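Local atomic coordinates of trimethylamine-N-oxide reductase (Haemophilus influenzae, PDB entry 7L5I), a protein that probably reduces N- and S-oxides such as trimethylamine N-oxide at a molybdenum centre carried by two molybdopterin guanine dinucleotide cofactors. Residues R104-L118 and W491-P503. Sequence-based numbering, arbitrary orientation.
Sequences RGRDEWVRVSWDEAL and WTPTARMADIVLP
W109 and W491 meet in a T-shaped pair: the edge of the six-membered W491 ring points at one face of the W109 indole, with the planes at 64° and CH2 of W491 3.8 Å from CD2 of W109. The chi1 of W109, -70°, sets its CG anti to the carbonyl carbon and turns the indole toward segment 491-503, and its far rim meets CG2 of V501, 3.7 Å from CH2 of W109. At the other end of the contact, W114 and A117 on the first turn of helix 114-131 close over strand 500-503. CD2 of L502 packs against CB of A117 at 3.7 Å, and the W114 ring lies obliquely beside the P503 ring and CB of L502, its NE1 bonded to E536 O. I543 of helix 540-550 touches both W114 and L502. Strands 109-111 and 500-503 belong to one mixed sheet but are not neighbours; antiparallel strand 87-89 runs between them. The loop before strand 500-503 includes T492, which touches one of the guanosine dinucleotide cofactors and whose OG1 accepts from A495 N in an ST motif. Toward the polar edge, one water accepts a hydrogen bond from W109 NE1 and donates to R496 O. A second accepts from G105 N and donates to R496 O and A498 O, while CA of G105 makes a C-H...O contact of 3.2 Å with R496 O. Beyond M497, whose bent side chain brings SD 3.6 Å from CA of G105, the extended R104 pairs two nitrogens with D499. R104 NE bonds to D499 OD1 at 3.0 Å, nearly straight at 169°, and R104 NH2 reaches the syn lone pair of D499 OD2 at 2.7 Å. R89 gives the buried carboxylate a second salt bridge, and V484 N also donates to it.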
ATOM      1  N   ARG A 104      18.242   0.632  21.719  1.00 16.95           N
ATOM      2  CA  ARG A 104      17.528   1.233  20.602  1.00 15.58           C
ATOM      3  C   ARG A 104      16.087   1.512  21.021  1.00 18.32           C
ATOM      4  O   ARG A 104      15.432   0.666  21.640  1.00 17.64           O
ATOM      5  CB  ARG A 104      17.568   0.322  19.374  1.00 17.22           C
ATOM      6  CG  ARG A 104      18.889   0.378  18.667  1.00 16.94           C
ATOM      7  CD  ARG A 104      19.002  -0.585  17.478  1.00 17.04           C
ATOM      8  NE  ARG A 104      20.377  -0.543  16.969  1.00 14.71           N
ATOM      9  CZ  ARG A 104      21.092  -1.582  16.565  1.00 16.50           C
ATOM     10  NH1 ARG A 104      20.595  -2.808  16.573  1.00 14.47           N
ATOM     11  NH2 ARG A 104      22.335  -1.389  16.133  1.00 13.76           N
ATOM     12  N   GLY A 105      15.628   2.727  20.723  1.00 17.15           N
ATOM     13  CA  GLY A 105      14.293   3.167  21.056  1.00 16.35           C
ATOM     14  C   GLY A 105      14.160   3.806  22.418  1.00 21.57           C
ATOM     15  O   GLY A 105      13.092   4.326  22.737  1.00 23.43           O
ATOM     16  N   ARG A 106      15.228   3.800  23.237  1.00 16.88           N
ATOM     17  CA  ARG A 106      15.111   4.325  24.597  1.00 23.41           C
ATOM     18  C   ARG A 106      16.388   4.998  25.087  1.00 24.00           C
ATOM     19  O   ARG A 106      16.580   5.118  26.303  1.00 24.05           O
ATOM     20  CB  ARG A 106      14.707   3.184  25.543  1.00 26.43           C
ATOM     21  CG  ARG A 106      15.633   1.991  25.512  1.00 29.95           C
ATOM     22  CD  ARG A 106      15.095   0.806  26.349  1.00 34.36           C
ATOM     23  NE  ARG A 106      16.121  -0.225  26.533  1.00 35.47           N
ATOM     24  CZ  ARG A 106      16.832  -0.423  27.648  1.00 47.27           C
ATOM     25  NH1 ARG A 106      16.637   0.325  28.732  1.00 45.90           N
ATOM     26  NH2 ARG A 106      17.744  -1.391  27.679  1.00 40.23           N
ATOM     27  N   ASP A 107      17.241   5.465  24.190  1.00 20.16           N
ATOM     28  CA  ASP A 107      18.520   6.073  24.511  1.00 20.54           C
ATOM     29  C   ASP A 107      18.400   7.584  24.339  1.00 22.69           C
ATOM     30  O   ASP A 107      17.429   8.100  23.786  1.00 24.16           O
ATOM     31  CB  ASP A 107      19.609   5.468  23.598  1.00 19.89           C
ATOM     32  CG  ASP A 107      21.034   5.653  24.132  1.00 22.87           C
ATOM     33  OD1 ASP A 107      21.235   6.255  25.210  1.00 21.11           O
ATOM     34  OD2 ASP A 107      21.970   5.152  23.463  1.00 21.61           O
ATOM     35  N   GLU A 108      19.382   8.307  24.852  1.00 20.87           N
ATOM     36  CA  GLU A 108      19.438   9.745  24.606  1.00 23.33           C
ATOM     37  C   GLU A 108      20.094   9.986  23.250  1.00 18.42           C
ATOM     38  O   GLU A 108      20.914   9.194  22.801  1.00 21.83           O
ATOM     39  CB  GLU A 108      20.213  10.459  25.715  1.00 29.83           C
ATOM     40  CG  GLU A 108      19.598  10.228  27.103  1.00 45.49           C
ATOM     41  CD  GLU A 108      20.398  10.852  28.235  1.00 65.01           C
ATOM     42  OE1 GLU A 108      19.835  11.712  28.945  1.00 68.02           O
ATOM     43  OE2 GLU A 108      21.580  10.473  28.421  1.00 59.52           O
ATOM     44  N   TRP A 109      19.706  11.084  22.596  1.00 18.28           N
ATOM     45  CA  TRP A 109      20.240  11.428  21.291  1.00 15.28           C
ATOM     46  C   TRP A 109      21.262  12.546  21.406  1.00 17.68           C
ATOM     47  O   TRP A 109      21.106  13.470  22.209  1.00 19.72           O
ATOM     48  CB  TRP A 109      19.131  11.850  20.343  1.00 17.68           C
ATOM     49  CG  TRP A 109      18.288  10.715  19.979  1.00 15.76           C
ATOM     50  CD1 TRP A 109      17.132  10.307  20.595  1.00 18.95           C
ATOM     51  CD2 TRP A 109      18.521   9.809  18.910  1.00 14.61           C
ATOM     52  NE1 TRP A 109      16.625   9.208  19.951  1.00 19.72           N
ATOM     53  CE2 TRP A 109      17.461   8.873  18.918  1.00 17.19           C
ATOM     54  CE3 TRP A 109      19.516   9.697  17.943  1.00 14.61           C
ATOM     55  CZ2 TRP A 109      17.371   7.845  17.990  1.00 16.52           C
ATOM     56  CZ3 TRP A 109      19.415   8.698  17.015  1.00 13.15           C
ATOM     57  CH2 TRP A 109      18.367   7.762  17.054  1.00 15.35           C
ATOM     58  N   VAL A 110      22.304  12.462  20.590  1.00 17.50           N
ATOM     59  CA  VAL A 110      23.364  13.464  20.550  1.00 16.28           C
ATOM     60  C   VAL A 110      23.345  14.130  19.186  1.00 20.41           C
ATOM     61  O   VAL A 110      23.379  13.446  18.160  1.00 17.47           O
ATOM     62  CB  VAL A 110      24.741  12.832  20.833  1.00 18.00           C
ATOM     63  CG1 VAL A 110      25.822  13.891  20.778  1.00 22.18           C
ATOM     64  CG2 VAL A 110      24.726  12.119  22.174  1.00 20.39           C
ATOM     65  N   ARG A 111      23.249  15.458  19.163  1.00 16.35           N
ATOM     66  CA  ARG A 111      23.369  16.187  17.907  1.00 20.27           C
ATOM     67  C   ARG A 111      24.826  16.217  17.478  1.00 22.43           C
ATOM     68  O   ARG A 111      25.715  16.497  18.295  1.00 21.02           O
ATOM     69  CB  ARG A 111      22.860  17.621  18.024  1.00 22.90           C
ATOM     70  CG  ARG A 111      23.467  18.593  16.964  1.00 29.11           C
ATOM     71  CD  ARG A 111      22.659  19.855  16.933  1.00 44.64           C
ATOM     72  NE  ARG A 111      23.041  20.993  16.082  1.00 41.95           N
ATOM     73  CZ  ARG A 111      23.615  21.000  14.878  1.00 42.91           C
ATOM     74  NH1 ARG A 111      23.757  22.178  14.301  1.00 45.54           N
ATOM     75  NH2 ARG A 111      24.089  19.911  14.259  1.00 35.98           N
ATOM     76  N   VAL A 112      25.064  15.945  16.191  1.00 16.83           N
ATOM     77  CA  VAL A 112      26.396  15.956  15.607  1.00 14.53           C
ATOM     78  C   VAL A 112      26.358  16.741  14.302  1.00 17.77           C
ATOM     79  O   VAL A 112      25.298  17.072  13.777  1.00 17.83           O
ATOM     80  CB  VAL A 112      26.956  14.540  15.364  1.00 18.12           C
ATOM     81  CG1 VAL A 112      26.995  13.749  16.692  1.00 19.98           C
ATOM     82  CG2 VAL A 112      26.137  13.803  14.350  1.00 15.65           C
ATOM     83  N   SER A 113      27.544  17.021  13.768  1.00 14.16           N
ATOM     84  CA  SER A 113      27.626  17.692  12.491  1.00 14.78           C
ATOM     85  C   SER A 113      27.374  16.704  11.356  1.00 15.99           C
ATOM     86  O   SER A 113      27.500  15.484  11.510  1.00 15.85           O
ATOM     87  CB  SER A 113      29.013  18.327  12.320  1.00 16.25           C
ATOM     88  OG  SER A 113      30.007  17.314  12.246  1.00 18.46           O
ATOM     89  N   TRP A 114      27.070  17.257  10.187  1.00 16.80           N
ATOM     90  CA  TRP A 114      26.985  16.421   8.992  1.00 14.30           C
ATOM     91  C   TRP A 114      28.297  15.696   8.734  1.00 16.31           C
ATOM     92  O   TRP A 114      28.296  14.497   8.448  1.00 17.67           O
ATOM     93  CB  TRP A 114      26.603  17.265   7.789  1.00 16.21           C
ATOM     94  CG  TRP A 114      25.110  17.419   7.618  1.00 16.57           C
ATOM     95  CD1 TRP A 114      24.378  18.555   7.813  1.00 16.97           C
ATOM     96  CD2 TRP A 114      24.185  16.399   7.242  1.00 14.49           C
ATOM     97  NE1 TRP A 114      23.036  18.309   7.565  1.00 16.49           N
ATOM     98  CE2 TRP A 114      22.893  16.988   7.222  1.00 13.86           C
ATOM     99  CE3 TRP A 114      24.311  15.047   6.922  1.00 14.42           C
ATOM    100  CZ2 TRP A 114      21.753  16.274   6.872  1.00 14.60           C
ATOM    101  CZ3 TRP A 114      23.179  14.340   6.589  1.00 15.22           C
ATOM    102  CH2 TRP A 114      21.919  14.948   6.568  1.00 13.68           C
ATOM    103  N   ASP A 115      29.435  16.397   8.854  1.00 16.89           N
ATOM    104  CA  ASP A 115      30.724  15.743   8.621  1.00 19.35           C
ATOM    105  C   ASP A 115      30.914  14.536   9.537  1.00 17.79           C
ATOM    106  O   ASP A 115      31.356  13.465   9.091  1.00 17.62           O
ATOM    107  CB  ASP A 115      31.880  16.728   8.831  1.00 22.99           C
ATOM    108  CG  ASP A 115      31.904  17.845   7.800  1.00 39.70           C
ATOM    109  OD1 ASP A 115      31.206  17.726   6.771  1.00 53.10           O
ATOM    110  OD2 ASP A 115      32.623  18.845   8.038  1.00 41.31           O
ATOM    111  N   GLU A 116      30.586  14.694  10.826  1.00 15.60           N
ATOM    112  CA  GLU A 116      30.744  13.605  11.780  1.00 15.67           C
ATOM    113  C   GLU A 116      29.795  12.452  11.470  1.00 16.82           C
ATOM    114  O   GLU A 116      30.194  11.278  11.509  1.00 15.46           O
ATOM    115  CB  GLU A 116      30.511  14.116  13.210  1.00 19.20           C
ATOM    116  CG  GLU A 116      30.496  13.003  14.263  1.00 30.18           C
ATOM    117  CD  GLU A 116      30.755  13.501  15.692  1.00 46.27           C
ATOM    118  OE1 GLU A 116      30.841  14.737  15.899  1.00 51.60           O
ATOM    119  OE2 GLU A 116      30.879  12.633  16.597  1.00 34.09           O
ATOM    120  N   ALA A 117      28.541  12.765  11.140  1.00 15.26           N
ATOM    121  CA  ALA A 117      27.563  11.724  10.862  1.00 15.03           C
ATOM    122  C   ALA A 117      27.898  10.946   9.605  1.00 15.36           C
ATOM    123  O   ALA A 117      27.794   9.709   9.589  1.00 14.59           O
ATOM    124  CB  ALA A 117      26.169  12.347  10.724  1.00 17.63           C
ATOM    125  N   LEU A 118      28.284  11.651   8.544  1.00 13.24           N
ATOM    126  CA  LEU A 118      28.598  10.996   7.281  1.00 15.74           C
ATOM    127  C   LEU A 118      29.852  10.145   7.385  1.00 15.78           C
ATOM    128  O   LEU A 118      29.909   9.050   6.811  1.00 15.10           O
ATOM    129  CB  LEU A 118      28.743  12.040   6.185  1.00 13.13           C
ATOM    130  CG  LEU A 118      27.433  12.787   5.928  1.00 17.98           C
ATOM    131  CD1 LEU A 118      27.723  14.007   5.079  1.00 21.22           C
ATOM    132  CD2 LEU A 118      26.378  11.929   5.271  1.00 21.60           C
ATOM    133  N   TRP A 491      10.576  12.657  13.012  1.00 11.26           N
ATOM    134  CA  TRP A 491      10.926  11.723  14.084  1.00 12.83           C
ATOM    135  C   TRP A 491       9.839  10.651  14.204  1.00 12.85           C
ATOM    136  O   TRP A 491       9.071  10.589  15.159  1.00 15.18           O
ATOM    137  CB  TRP A 491      11.129  12.474  15.398  1.00 14.62           C
ATOM    138  CG  TRP A 491      12.519  13.006  15.529  1.00 13.78           C
ATOM    139  CD1 TRP A 491      12.936  14.313  15.390  1.00 15.87           C
ATOM    140  CD2 TRP A 491      13.686  12.235  15.778  1.00 13.11           C
ATOM    141  NE1 TRP A 491      14.299  14.386  15.558  1.00 17.78           N
ATOM    142  CE2 TRP A 491      14.780  13.123  15.807  1.00 18.26           C
ATOM    143  CE3 TRP A 491      13.908  10.873  16.014  1.00 15.78           C
ATOM    144  CZ2 TRP A 491      16.088  12.684  16.043  1.00 18.78           C
ATOM    145  CZ3 TRP A 491      15.192  10.442  16.265  1.00 14.68           C
ATOM    146  CH2 TRP A 491      16.274  11.354  16.272  1.00 16.44           C
ATOM    147  N   THR A 492       9.818   9.772  13.207  1.00 10.36           N
ATOM    148  CA  THR A 492       8.896   8.665  13.163  1.00 13.51           C
ATOM    149  C   THR A 492       9.305   7.586  14.161  1.00 12.46           C
ATOM    150  O   THR A 492      10.436   7.573  14.660  1.00 12.65           O
ATOM    151  CB  THR A 492       8.895   8.028  11.766  1.00 13.28           C
ATOM    152  OG1 THR A 492      10.182   7.409  11.564  1.00 14.01           O
ATOM    153  CG2 THR A 492       8.591   9.044  10.693  1.00 14.50           C
ATOM    154  N   PRO A 493       8.415   6.635  14.448  1.00 11.40           N
ATOM    155  CA  PRO A 493       8.807   5.491  15.278  1.00 14.78           C
ATOM    156  C   PRO A 493      10.024   4.725  14.756  1.00 11.59           C
ATOM    157  O   PRO A 493      10.780   4.154  15.557  1.00 13.42           O
ATOM    158  CB  PRO A 493       7.532   4.621  15.275  1.00 15.78           C
ATOM    159  CG  PRO A 493       6.434   5.621  15.141  1.00 12.80           C
ATOM    160  CD  PRO A 493       6.965   6.652  14.165  1.00 13.13           C
ATOM    161  N   THR A 494      10.228   4.686  13.442  1.00 13.91           N
ATOM    162  CA  THR A 494      11.403   4.022  12.883  1.00 12.89           C
ATOM    163  C   THR A 494      12.667   4.816  13.173  1.00 12.50           C
ATOM    164  O   THR A 494      13.662   4.247  13.626  1.00 12.51           O
ATOM    165  CB  THR A 494      11.239   3.818  11.380  1.00 13.83           C
ATOM    166  OG1 THR A 494      10.084   2.995  11.125  1.00 12.49           O
ATOM    167  CG2 THR A 494      12.452   3.152  10.789  1.00 13.13           C
ATOM    168  N   ALA A 495      12.641   6.133  12.935  1.00 12.78           N
ATOM    169  CA  ALA A 495      13.764   6.984  13.297  1.00 12.74           C
ATOM    170  C   ALA A 495      14.128   6.793  14.762  1.00 12.26           C
ATOM    171  O   ALA A 495      15.315   6.722  15.119  1.00 13.96           O
ATOM    172  CB  ALA A 495      13.435   8.457  13.027  1.00 13.53           C
ATOM    173  N   ARG A 496      13.112   6.713  15.628  1.00 13.07           N
ATOM    174  CA  ARG A 496      13.365   6.595  17.058  1.00 13.22           C
ATOM    175  C   ARG A 496      14.016   5.280  17.438  1.00 15.41           C
ATOM    176  O   ARG A 496      14.549   5.182  18.551  1.00 15.26           O
ATOM    177  CB  ARG A 496      12.062   6.791  17.820  1.00 14.52           C
ATOM    178  CG  ARG A 496      11.514   8.214  17.692  1.00 11.94           C
ATOM    179  CD  ARG A 496      10.104   8.327  18.235  1.00 18.71           C
ATOM    180  NE  ARG A 496       9.535   9.641  17.953  1.00 17.18           N
ATOM    181  CZ  ARG A 496       9.661  10.704  18.740  1.00 18.37           C
ATOM    182  NH1 ARG A 496      10.356  10.632  19.868  1.00 21.11           N
ATOM    183  NH2 ARG A 496       9.089  11.833  18.386  1.00 18.19           N
ATOM    184  N   MET A 497      14.014   4.287  16.547  1.00 15.21           N
ATOM    185  CA  MET A 497      14.644   3.000  16.803  1.00 13.23           C
ATOM    186  C   MET A 497      16.032   2.862  16.192  1.00 11.26           C
ATOM    187  O   MET A 497      16.618   1.771  16.275  1.00 15.72           O
ATOM    188  CB  MET A 497      13.756   1.875  16.267  1.00 15.93           C
ATOM    189  CG  MET A 497      12.602   1.536  17.153  1.00 17.99           C
ATOM    190  SD  MET A 497      13.128   0.682  18.652  1.00 20.04           S
ATOM    191  CE  MET A 497      14.064  -0.715  18.058  1.00 26.58           C
ATOM    192  N   ALA A 498      16.561   3.906  15.574  1.00 13.31           N
ATOM    193  CA  ALA A 498      17.810   3.826  14.826  1.00 12.98           C
ATOM    194  C   ALA A 498      19.018   4.137  15.713  1.00 13.50           C
ATOM    195  O   ALA A 498      18.899   4.506  16.876  1.00 14.54           O
ATOM    196  CB  ALA A 498      17.767   4.780  13.636  1.00 14.11           C
ATOM    197  N   ASP A 499      20.209   3.960  15.138  1.00 13.68           N
ATOM    198  CA  ASP A 499      21.441   4.440  15.752  1.00 12.89           C
ATOM    199  C   ASP A 499      21.816   5.833  15.267  1.00 14.19           C
ATOM    200  O   ASP A 499      22.333   6.651  16.038  1.00 13.32           O
ATOM    201  CB  ASP A 499      22.597   3.493  15.429  1.00 13.88           C
ATOM    202  CG  ASP A 499      22.385   2.121  15.964  1.00 15.14           C
ATOM    203  OD1 ASP A 499      21.883   2.002  17.105  1.00 16.17           O
ATOM    204  OD2 ASP A 499      22.761   1.161  15.272  1.00 16.66           O
ATOM    205  N   ILE A 500      21.598   6.073  13.981  1.00 10.91           N
ATOM    206  CA  ILE A 500      21.975   7.299  13.297  1.00 11.41           C
ATOM    207  C   ILE A 500      20.764   7.759  12.494  1.00 13.66           C
ATOM    208  O   ILE A 500      20.205   6.976  11.712  1.00 13.06           O
ATOM    209  CB  ILE A 500      23.170   7.080  12.357  1.00 11.91           C
ATOM    210  CG1 ILE A 500      24.385   6.563  13.128  1.00 14.94           C
ATOM    211  CG2 ILE A 500      23.475   8.367  11.602  1.00 13.02           C
ATOM    212  CD1 ILE A 500      25.404   5.913  12.230  1.00 17.53           C
ATOM    213  N   VAL A 501      20.359   9.012  12.693  1.00 12.20           N
ATOM    214  CA  VAL A 501      19.220   9.603  11.993  1.00 10.28           C
ATOM    215  C   VAL A 501      19.702  10.838  11.254  1.00 13.40           C
ATOM    216  O   VAL A 501      20.252  11.764  11.871  1.00 14.79           O
ATOM    217  CB  VAL A 501      18.066   9.957  12.940  1.00 12.63           C
ATOM    218  CG1 VAL A 501      16.917  10.660  12.180  1.00 16.27           C
ATOM    219  CG2 VAL A 501      17.558   8.714  13.603  1.00 15.53           C
ATOM    220  N   LEU A 502      19.512  10.845   9.952  1.00 12.36           N
ATOM    221  CA  LEU A 502      19.942  11.949   9.099  1.00 13.79           C
ATOM    222  C   LEU A 502      18.723  12.706   8.591  1.00 13.66           C
ATOM    223  O   LEU A 502      17.801  12.101   8.027  1.00 12.36           O
ATOM    224  CB  LEU A 502      20.761  11.419   7.919  1.00 11.27           C
ATOM    225  CG  LEU A 502      21.989  10.580   8.275  1.00 14.75           C
ATOM    226  CD1 LEU A 502      22.721  10.121   7.055  1.00 16.90           C
ATOM    227  CD2 LEU A 502      22.941  11.328   9.194  1.00 14.82           C
ATOM    228  N   PRO A 503      18.670  14.025   8.782  1.00 12.16           N
ATOM    229  CA  PRO A 503      17.460  14.761   8.413  1.00 12.47           C
ATOM    230  C   PRO A 503      17.373  14.948   6.906  1.00 14.77           C
ATOM    231  O   PRO A 503      18.297  15.473   6.268  1.00 12.59           O
ATOM    232  CB  PRO A 503      17.622  16.100   9.139  1.00 14.85           C
ATOM    233  CG  PRO A 503      19.100  16.261   9.272  1.00 15.50           C
ATOM    234  CD  PRO A 503      19.640  14.875   9.494  1.00 14.08           C
TER
HETATM  235  O   HOH W   1      17.189   4.553  18.989  1.00 13.25           O
HETATM  236  O   HOH W   2      14.291   7.280  20.482  1.00 20.76           O